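Local coordinates for protein 1d10 (Caenorhabditis elegans, PDB 1T9F), which is of unknown function but, as an SDF2-like protein of MIR repeats made with a signal peptide, probably works in the secretory pathway, at residues A[65-77]-A[118-130]. Numbering follows the deposited sequence.
Sequences RGDAIKCGDKIRL and TVICNGDEWLESE
The methyl of Ala68 rests on the extended side chain of Glu125, CB 3.5 Å from OE1, a small group that leaves room for the glutamate side chain to lie against it. Ile69 binds through backbone and side chain at once: its O accepts Trp126 N at 2.8 Å, nearly in line with the carbonyl, and its chain runs beside the indole, meeting the edge with CD1 3.7 Å from CE3. Lys70 folds back, the bend at chi2 (72°) bringing NZ to the carbonyl O of Ala68 in its own segment. Cys71 then supplies the covalent link, its SG bonded to Cys121 SG at a chi3 of -100°. Cys71 SG also packs against Glu125 N, a buried amide without a hydrogen-bond partner. At Gly72, third residue of a type II turn, the positive phi suits a glycine, and its N donates to Val119 O at 2.8 Å. Asp73 O receives Val119 N in an almost straight bond (176° at the hydrogen). From there the strands pair antiparallel, Lys74 opposite Thr118 in a non-hydrogen-bonded pair, with the aliphatic CG of the lysine laid across OG1. Ile75 turns inward and reaches with CD1 to both Val119 CG2 and Trp126 CZ3, each 3.7 Å away, while Val119 CG1 sits 3.8 Å above the centre of the indole. Replacing Trp126 by an alanine would probably open a gap beside Ile69, Ile75 and Val119, and take away the ring face under Val119 CG1. Beyond the two segments, Phe15 and Ile55, on barrel strands 12-17 and 53-57, also touch the indole, and Phe132 meets it edge-to-face. Adjacent antiparallel strands, tied by a disulfide just past their paired ends, with an indole from the following loop packed against barrel side chains, here form part of the six-stranded barrel of a beta-trefoil, the fold of MIR domains.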
loop_
_atom_site.group_PDB
_atom_site.type_symbol
_atom_site.label_atom_id
_atom_site.label_comp_id
_atom_site.label_asym_id
_atom_site.label_seq_id
_atom_site.Cartn_x
_atom_site.Cartn_y
_atom_site.Cartn_z
ATOM N N ARG A 65 -16.863 -6.871 8.290
ATOM C CA ARG A 65 -15.639 -7.311 8.943
ATOM C C ARG A 65 -15.629 -8.832 8.903
ATOM O O ARG A 65 -16.629 -9.473 9.228
ATOM C CB ARG A 65 -15.596 -6.817 10.394
ATOM C CG ARG A 65 -16.828 -6.030 10.828
ATOM C CD ARG A 65 -18.069 -6.922 10.889
ATOM N NE ARG A 65 -19.312 -6.151 10.890
ATOM C CZ ARG A 65 -20.525 -6.694 10.887
ATOM N NH1 ARG A 65 -20.663 -8.015 10.887
ATOM N NH2 ARG A 65 -21.602 -5.918 10.874
ATOM N N GLY A 66 -14.509 -9.413 8.490
ATOM C CA GLY A 66 -14.430 -10.859 8.415
ATOM C C GLY A 66 -14.664 -11.380 7.008
ATOM O O GLY A 66 -14.375 -12.542 6.713
ATOM N N ASP A 67 -15.193 -10.529 6.133
ATOM C CA ASP A 67 -15.441 -10.929 4.752
ATOM C C ASP A 67 -14.125 -11.187 4.034
ATOM O O ASP A 67 -13.178 -10.418 4.162
ATOM C CB ASP A 67 -16.215 -9.843 3.993
ATOM C CG ASP A 67 -17.684 -9.816 4.352
ATOM O OD1 ASP A 67 -18.124 -10.710 5.105
ATOM O OD2 ASP A 67 -18.398 -8.907 3.874
ATOM N N ALA A 68 -14.070 -12.280 3.285
ATOM C CA ALA A 68 -12.874 -12.614 2.538
ATOM C C ALA A 68 -12.771 -11.641 1.381
ATOM O O ALA A 68 -13.780 -11.154 0.876
ATOM C CB ALA A 68 -12.964 -14.041 2.013
ATOM N N ILE A 69 -11.547 -11.332 0.975
ATOM C CA ILE A 69 -11.348 -10.436 -0.152
ATOM C C ILE A 69 -10.992 -11.318 -1.334
ATOM O O ILE A 69 -10.077 -12.141 -1.252
ATOM C CB ILE A 69 -10.210 -9.439 0.107
ATOM C CG1 ILE A 69 -10.586 -8.533 1.283
ATOM C CG2 ILE A 69 -9.947 -8.608 -1.152
ATOM C CD1 ILE A 69 -9.468 -7.654 1.741
ATOM N N LYS A 70 -11.727 -11.158 -2.428
ATOM C CA LYS A 70 -11.484 -11.959 -3.613
ATOM C C LYS A 70 -10.425 -11.288 -4.474
ATOM O O LYS A 70 -10.346 -10.060 -4.507
ATOM C CB LYS A 70 -12.786 -12.121 -4.410
ATOM C CG LYS A 70 -13.921 -12.831 -3.653
ATOM C CD LYS A 70 -14.513 -11.943 -2.559
ATOM C CE LYS A 70 -15.618 -12.652 -1.784
ATOM N NZ LYS A 70 -16.229 -11.771 -0.745
ATOM N N CYS A 71 -9.609 -12.086 -5.162
ATOM C CA CYS A 71 -8.572 -11.531 -6.031
ATOM C C CYS A 71 -9.256 -10.810 -7.179
ATOM O O CYS A 71 -10.275 -11.269 -7.692
ATOM C CB CYS A 71 -7.640 -12.641 -6.556
ATOM S SG CYS A 71 -6.896 -13.591 -5.189
ATOM N N GLY A 72 -8.702 -9.669 -7.569
ATOM C CA GLY A 72 -9.289 -8.898 -8.640
ATOM C C GLY A 72 -10.156 -7.777 -8.090
ATOM O O GLY A 72 -10.428 -6.799 -8.784
ATOM N N ASP A 73 -10.607 -7.918 -6.849
ATOM C CA ASP A 73 -11.428 -6.877 -6.235
ATOM C C ASP A 73 -10.566 -5.690 -5.820
ATOM O O ASP A 73 -9.369 -5.838 -5.573
ATOM C CB ASP A 73 -12.163 -7.423 -5.005
ATOM C CG ASP A 73 -13.499 -8.059 -5.355
ATOM O OD1 ASP A 73 -14.164 -8.572 -4.431
ATOM O OD2 ASP A 73 -13.886 -8.040 -6.545
ATOM N N LYS A 74 -11.176 -4.511 -5.763
ATOM C CA LYS A 74 -10.471 -3.309 -5.353
ATOM C C LYS A 74 -10.634 -3.123 -3.850
ATOM O O LYS A 74 -11.624 -3.567 -3.263
ATOM C CB LYS A 74 -11.021 -2.078 -6.087
ATOM C CG LYS A 74 -10.622 -2.027 -7.555
ATOM C CD LYS A 74 -11.062 -0.750 -8.236
ATOM C CE LYS A 74 -12.562 -0.715 -8.448
ATOM N NZ LYS A 74 -12.945 0.455 -9.284
ATOM N N ILE A 75 -9.636 -2.508 -3.227
ATOM C CA ILE A 75 -9.678 -2.224 -1.800
ATOM C C ILE A 75 -9.064 -0.856 -1.591
ATOM O O ILE A 75 -8.578 -0.234 -2.529
ATOM C CB ILE A 75 -8.846 -3.216 -0.957
ATOM C CG1 ILE A 75 -7.367 -3.154 -1.369
ATOM C CG2 ILE A 75 -9.407 -4.610 -1.100
ATOM C CD1 ILE A 75 -6.432 -3.979 -0.478
ATOM N N ARG A 76 -9.122 -0.394 -0.352
ATOM C CA ARG A 76 -8.514 0.855 0.052
ATOM C C ARG A 76 -7.692 0.463 1.274
ATOM O O ARG A 76 -8.056 -0.467 1.996
ATOM C CB ARG A 76 -9.580 1.893 0.421
ATOM C CG ARG A 76 -10.155 2.651 -0.781
ATOM C CD ARG A 76 -11.167 3.698 -0.331
ATOM N NE ARG A 76 -12.310 3.058 0.305
ATOM C CZ ARG A 76 -13.174 3.669 1.108
ATOM N NH1 ARG A 76 -13.034 4.958 1.384
ATOM N NH2 ARG A 76 -14.173 2.980 1.651
ATOM N N LEU A 77 -6.575 1.145 1.498
ATOM C CA LEU A 77 -5.730 0.830 2.638
ATOM C C LEU A 77 -5.581 2.060 3.521
ATOM O O LEU A 77 -5.016 3.073 3.110
ATOM C CB LEU A 77 -4.350 0.349 2.168
ATOM C CG LEU A 77 -4.286 -1.062 1.569
ATOM C CD1 LEU A 77 -2.880 -1.345 1.037
ATOM C CD2 LEU A 77 -4.660 -2.088 2.645
ATOM N N THR A 118 -6.431 -2.440 -6.941
ATOM C CA THR A 118 -6.885 -3.770 -7.318
ATOM C C THR A 118 -5.920 -4.784 -6.739
ATOM O O THR A 118 -4.705 -4.657 -6.906
ATOM C CB THR A 118 -6.913 -3.941 -8.846
ATOM O OG1 THR A 118 -7.795 -2.972 -9.417
ATOM C CG2 THR A 118 -7.403 -5.337 -9.216
ATOM N N VAL A 119 -6.447 -5.779 -6.043
ATOM C CA VAL A 119 -5.594 -6.799 -5.458
ATOM C C VAL A 119 -5.295 -7.845 -6.524
ATOM O O VAL A 119 -6.206 -8.451 -7.088
ATOM C CB VAL A 119 -6.258 -7.485 -4.258
ATOM C CG1 VAL A 119 -5.266 -8.415 -3.581
ATOM C CG2 VAL A 119 -6.751 -6.433 -3.267
ATOM N N ILE A 120 -4.014 -8.039 -6.806
ATOM C CA ILE A 120 -3.622 -9.006 -7.819
ATOM C C ILE A 120 -3.048 -10.269 -7.199
ATOM O O ILE A 120 -1.852 -10.351 -6.917
ATOM C CB ILE A 120 -2.590 -8.401 -8.797
ATOM C CG1 ILE A 120 -3.181 -7.164 -9.463
ATOM C CG2 ILE A 120 -2.211 -9.423 -9.872
ATOM C CD1 ILE A 120 -2.233 -6.469 -10.396
ATOM N N CYS A 121 -3.922 -11.236 -6.945
ATOM C CA CYS A 121 -3.501 -12.516 -6.408
ATOM C C CYS A 121 -4.056 -13.634 -7.292
ATOM O O CYS A 121 -4.957 -13.402 -8.098
ATOM C CB CYS A 121 -3.925 -12.705 -4.942
ATOM S SG CYS A 121 -5.594 -12.288 -4.316
ATOM N N ASN A 122 -3.499 -14.834 -7.167
ATOM C CA ASN A 122 -3.954 -15.954 -7.983
ATOM C C ASN A 122 -5.097 -16.700 -7.326
ATOM O O ASN A 122 -5.204 -16.740 -6.100
ATOM C CB ASN A 122 -2.797 -16.904 -8.280
ATOM C CG ASN A 122 -1.816 -16.314 -9.259
ATOM O OD1 ASN A 122 -2.203 -15.841 -10.329
ATOM N ND2 ASN A 122 -0.535 -16.334 -8.906
ATOM N N GLY A 123 -5.945 -17.303 -8.152
ATOM C CA GLY A 123 -7.103 -18.000 -7.628
ATOM C C GLY A 123 -8.110 -16.892 -7.397
ATOM O O GLY A 123 -8.081 -15.884 -8.104
ATOM N N ASP A 124 -9.002 -17.047 -6.430
ATOM C CA ASP A 124 -9.950 -15.973 -6.191
ATOM C C ASP A 124 -10.349 -15.846 -4.735
ATOM O O ASP A 124 -11.503 -16.037 -4.365
ATOM C CB ASP A 124 -11.194 -16.129 -7.068
ATOM C CG ASP A 124 -11.901 -14.801 -7.296
ATOM O OD1 ASP A 124 -12.293 -14.170 -6.294
ATOM O OD2 ASP A 124 -12.051 -14.384 -8.467
ATOM N N GLU A 125 -9.358 -15.522 -3.915
ATOM C CA GLU A 125 -9.536 -15.324 -2.490
ATOM C C GLU A 125 -8.157 -15.062 -1.899
ATOM O O GLU A 125 -7.352 -15.978 -1.723
ATOM C CB GLU A 125 -10.191 -16.546 -1.838
ATOM C CG GLU A 125 -11.281 -16.153 -0.852
ATOM C CD GLU A 125 -12.208 -17.296 -0.493
ATOM O OE1 GLU A 125 -13.228 -17.026 0.173
ATOM O OE2 GLU A 125 -11.925 -18.456 -0.869
ATOM N N TRP A 126 -7.898 -13.786 -1.637
ATOM C CA TRP A 126 -6.641 -13.319 -1.079
ATOM C C TRP A 126 -6.232 -14.148 0.126
ATOM O O TRP A 126 -6.855 -14.062 1.179
ATOM C CB TRP A 126 -6.796 -11.852 -0.679
ATOM C CG TRP A 126 -5.523 -11.132 -0.387
ATOM C CD1 TRP A 126 -4.254 -11.637 -0.436
ATOM C CD2 TRP A 126 -5.395 -9.760 -0.005
ATOM N NE1 TRP A 126 -3.343 -10.658 -0.107
ATOM C CE2 TRP A 126 -4.016 -9.495 0.162
ATOM C CE3 TRP A 126 -6.315 -8.725 0.213
ATOM C CZ2 TRP A 126 -3.536 -8.237 0.538
ATOM C CZ3 TRP A 126 -5.835 -7.474 0.589
ATOM C CH2 TRP A 126 -4.456 -7.243 0.747
ATOM N N LEU A 127 -5.181 -14.950 -0.038
ATOM C CA LEU A 127 -4.676 -15.800 1.038
ATOM C C LEU A 127 -3.489 -15.110 1.706
ATOM O O LEU A 127 -2.633 -14.527 1.037
ATOM C CB LEU A 127 -4.232 -17.157 0.481
ATOM C CG LEU A 127 -5.231 -17.961 -0.359
ATOM C CD1 LEU A 127 -4.534 -19.189 -0.932
ATOM C CD2 LEU A 127 -6.429 -18.366 0.486
ATOM N N GLU A 128 -3.440 -15.180 3.029
ATOM C CA GLU A 128 -2.373 -14.553 3.792
ATOM C C GLU A 128 -1.000 -15.160 3.509
ATOM O O GLU A 128 0.028 -14.565 3.835
ATOM C CB GLU A 128 -2.689 -14.666 5.284
ATOM C CG GLU A 128 -1.728 -13.921 6.189
ATOM C CD GLU A 128 -2.257 -13.803 7.604
ATOM O OE1 GLU A 128 -3.424 -13.383 7.755
ATOM O OE2 GLU A 128 -1.510 -14.119 8.556
ATOM N N SER A 129 -0.991 -16.334 2.884
ATOM C CA SER A 129 0.251 -17.045 2.585
ATOM C C SER A 129 0.786 -16.833 1.173
ATOM O O SER A 129 1.788 -17.438 0.789
ATOM C CB SER A 129 0.040 -18.541 2.795
ATOM O OG SER A 129 -0.882 -19.037 1.837
ATOM N N GLU A 130 0.136 -15.985 0.394
ATOM C CA GLU A 130 0.598 -15.785 -0.965
ATOM C C GLU A 130 1.163 -14.398 -1.203
ATOM O O GLU A 130 0.915 -13.468 -0.432
ATOM C CB GLU A 130 -0.544 -16.051 -1.945
ATOM C CG GLU A 130 -1.549 -14.923 -2.054
ATOM C CD GLU A 130 -2.829 -15.359 -2.737
ATOM O OE1 GLU A 130 -3.696 -15.936 -2.048
ATOM O OE2 GLU A 130 -2.964 -15.138 -3.961
#